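PDB 5IE3: oxalate--CoA ligase from Arabidopsis thaliana, which belongs to the ANL superfamily of AMP-binding enzymes, with a large N-terminal and a small C-terminal domain. Local coordinates for residues K192-V197 with A317-S322. Sequence-based numbering, arbitrary orientation.
Sequences KNIKAV and ATHLMS. With OXD (oxalic acid), chain D.
Leu320 and Ile194 meet where helix 184-198 packs against strand 319-323 of a five-stranded mixed sheet, in the AMP-binding fold of the ANL superfamily. The tight part is built round these two buried side chains. Leu320 points at the helix and sets its CD2 methyl against Ile194 CG1 and between residues one turn apart, 4.0 Å from Asn193 CB and 4.1 Å from Val197 CG1. Branched aliphatic chains suit this place because they fill the space between helix and strand without needing polar partners. Ile194 runs past Leu320 in the opposite sense, its CG1 lying 3.9 Å from Leu320 CB. With chi2 extended (163°), its CD1 reaches on to the edge of the His319 imidazole, 3.8 Å from CD2. The imidazole can take a methyl there while both nitrogens form hydrogen bonds: NE2 is bonded to Arg286, and His216 stacks on the ring. The looser side is bridged by a water. Asparagine suits it, because Asn193 packs its CB on Leu320 while its ND2 donates to the water, which in turn donates to Leu320 O (2.8 Å). Beyond the ring lies oxalic acid, also hydrogen-bonded to Ser289 and Lys500; its O4 accepts a hydrogen bond from His319 ND1 at 2.8 Å and 162°.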
loop_
_atom_site.group_PDB
_atom_site.type_symbol
_atom_site.label_atom_id
_atom_site.label_comp_id
_atom_site.label_asym_id
_atom_site.label_seq_id
_atom_site.Cartn_x
_atom_site.Cartn_y
_atom_site.Cartn_z
ATOM N N LYS A 192 6.519 -5.539 12.808
ATOM C CA LYS A 192 6.137 -6.500 13.841
ATOM C C LYS A 192 4.647 -6.856 13.773
ATOM O O LYS A 192 4.302 -8.013 13.912
ATOM C CB LYS A 192 6.469 -5.962 15.241
ATOM C CG LYS A 192 7.966 -6.113 15.538
ATOM C CD LYS A 192 8.375 -5.608 16.910
ATOM C CE LYS A 192 8.149 -4.095 17.069
ATOM N NZ LYS A 192 8.746 -3.623 18.357
ATOM N N ASN A 193 3.787 -5.860 13.582
ATOM C CA ASN A 193 2.342 -6.112 13.500
ATOM C C ASN A 193 1.974 -7.038 12.332
ATOM O O ASN A 193 1.184 -7.971 12.474
ATOM C CB ASN A 193 1.587 -4.807 13.339
ATOM C CG ASN A 193 1.709 -3.898 14.570
ATOM O OD1 ASN A 193 1.997 -4.356 15.686
ATOM N ND2 ASN A 193 1.514 -2.616 14.357
ATOM N N ILE A 194 2.552 -6.723 11.182
ATOM C CA ILE A 194 2.261 -7.455 9.946
ATOM C C ILE A 194 2.781 -8.875 10.062
ATOM O O ILE A 194 2.049 -9.839 9.789
ATOM C CB ILE A 194 2.870 -6.738 8.691
ATOM C CG1 ILE A 194 2.189 -5.379 8.477
ATOM C CG2 ILE A 194 2.707 -7.620 7.437
ATOM C CD1 ILE A 194 2.942 -4.367 7.531
ATOM N N LYS A 195 4.023 -9.019 10.518
ATOM C CA LYS A 195 4.575 -10.360 10.799
ATOM C C LYS A 195 3.706 -11.169 11.753
ATOM O O LYS A 195 3.484 -12.385 11.555
ATOM C CB LYS A 195 5.970 -10.257 11.452
ATOM C CG LYS A 195 7.093 -10.082 10.522
ATOM C CD LYS A 195 8.368 -9.759 11.298
ATOM C CE LYS A 195 8.617 -10.740 12.410
ATOM N NZ LYS A 195 9.004 -9.992 13.652
ATOM N N ALA A 196 3.259 -10.511 12.824
ATOM C CA ALA A 196 2.485 -11.210 13.838
ATOM C C ALA A 196 1.139 -11.698 13.322
ATOM O O ALA A 196 0.772 -12.876 13.526
ATOM C CB ALA A 196 2.264 -10.298 15.089
ATOM N N VAL A 197 0.367 -10.805 12.709
ATOM C CA VAL A 197 -1.005 -11.206 12.380
ATOM C C VAL A 197 -0.997 -12.288 11.257
ATOM O O VAL A 197 -1.872 -13.156 11.230
ATOM C CB VAL A 197 -1.881 -9.976 11.987
ATOM C CG1 VAL A 197 -1.395 -9.335 10.704
ATOM C CG2 VAL A 197 -3.383 -10.367 11.881
ATOM N N ALA A 317 -0.613 5.471 9.300
ATOM C CA ALA A 317 -0.459 4.358 10.245
ATOM C C ALA A 317 0.733 3.461 9.897
ATOM O O ALA A 317 0.872 2.335 10.427
ATOM C CB ALA A 317 -1.757 3.529 10.266
ATOM N N THR A 318 1.574 3.957 8.990
ATOM C CA THR A 318 2.663 3.162 8.429
ATOM C C THR A 318 2.062 1.838 7.902
ATOM O O THR A 318 2.510 0.743 8.253
ATOM C CB THR A 318 3.791 2.955 9.495
ATOM O OG1 THR A 318 4.108 4.236 10.075
ATOM C CG2 THR A 318 5.074 2.375 8.855
ATOM N N HIS A 319 1.005 1.980 7.101
ATOM C CA HIS A 319 0.252 0.865 6.503
ATOM C C HIS A 319 -0.720 0.264 7.567
ATOM O O HIS A 319 -1.693 0.934 7.928
ATOM C CB HIS A 319 1.210 -0.189 5.876
ATOM C CG HIS A 319 0.518 -1.231 5.044
ATOM N ND1 HIS A 319 -0.386 -0.923 4.040
ATOM C CD2 HIS A 319 0.569 -2.583 5.103
ATOM C CE1 HIS A 319 -0.861 -2.046 3.526
ATOM N NE2 HIS A 319 -0.308 -3.065 4.161
ATOM N N LEU A 320 -0.465 -0.953 8.062
ATOM C CA LEU A 320 -1.510 -1.779 8.697
ATOM C C LEU A 320 -2.211 -1.128 9.913
ATOM O O LEU A 320 -1.546 -0.672 10.870
ATOM C CB LEU A 320 -0.920 -3.132 9.159
ATOM C CG LEU A 320 -1.913 -4.078 9.858
ATOM C CD1 LEU A 320 -3.000 -4.528 8.876
ATOM C CD2 LEU A 320 -1.165 -5.259 10.489
ATOM N N MET A 321 -3.544 -1.111 9.857
ATOM C CA MET A 321 -4.341 -0.799 11.042
ATOM C C MET A 321 -5.078 -2.035 11.544
ATOM O O MET A 321 -4.967 -2.409 12.735
ATOM C CB MET A 321 -5.328 0.325 10.724
ATOM C CG MET A 321 -4.613 1.681 10.594
ATOM S SD MET A 321 -5.733 3.015 10.145
ATOM C CE MET A 321 -6.002 2.625 8.386
ATOM N N SER A 322 -5.847 -2.670 10.651
ATOM C CA SER A 322 -6.621 -3.838 11.105
ATOM C C SER A 322 -6.525 -4.953 10.065
ATOM O O SER A 322 -6.281 -4.697 8.875
ATOM C CB SER A 322 -8.105 -3.478 11.367
ATOM O OG SER A 322 -8.832 -3.215 10.144
HETATM C C1 OXD D . -2.809 2.453 1.763
HETATM C C2 OXD D . -2.334 1.220 2.412
HETATM O O3 OXD D . -2.157 3.510 2.053
HETATM O O4 OXD D . -1.593 1.468 3.400
HETATM O O5 OXD D . -3.802 2.366 1.004
HETATM O O6 OXD D . -2.655 0.062 1.983
HETATM O O HOH W 1 1.056 -1.481 11.703
#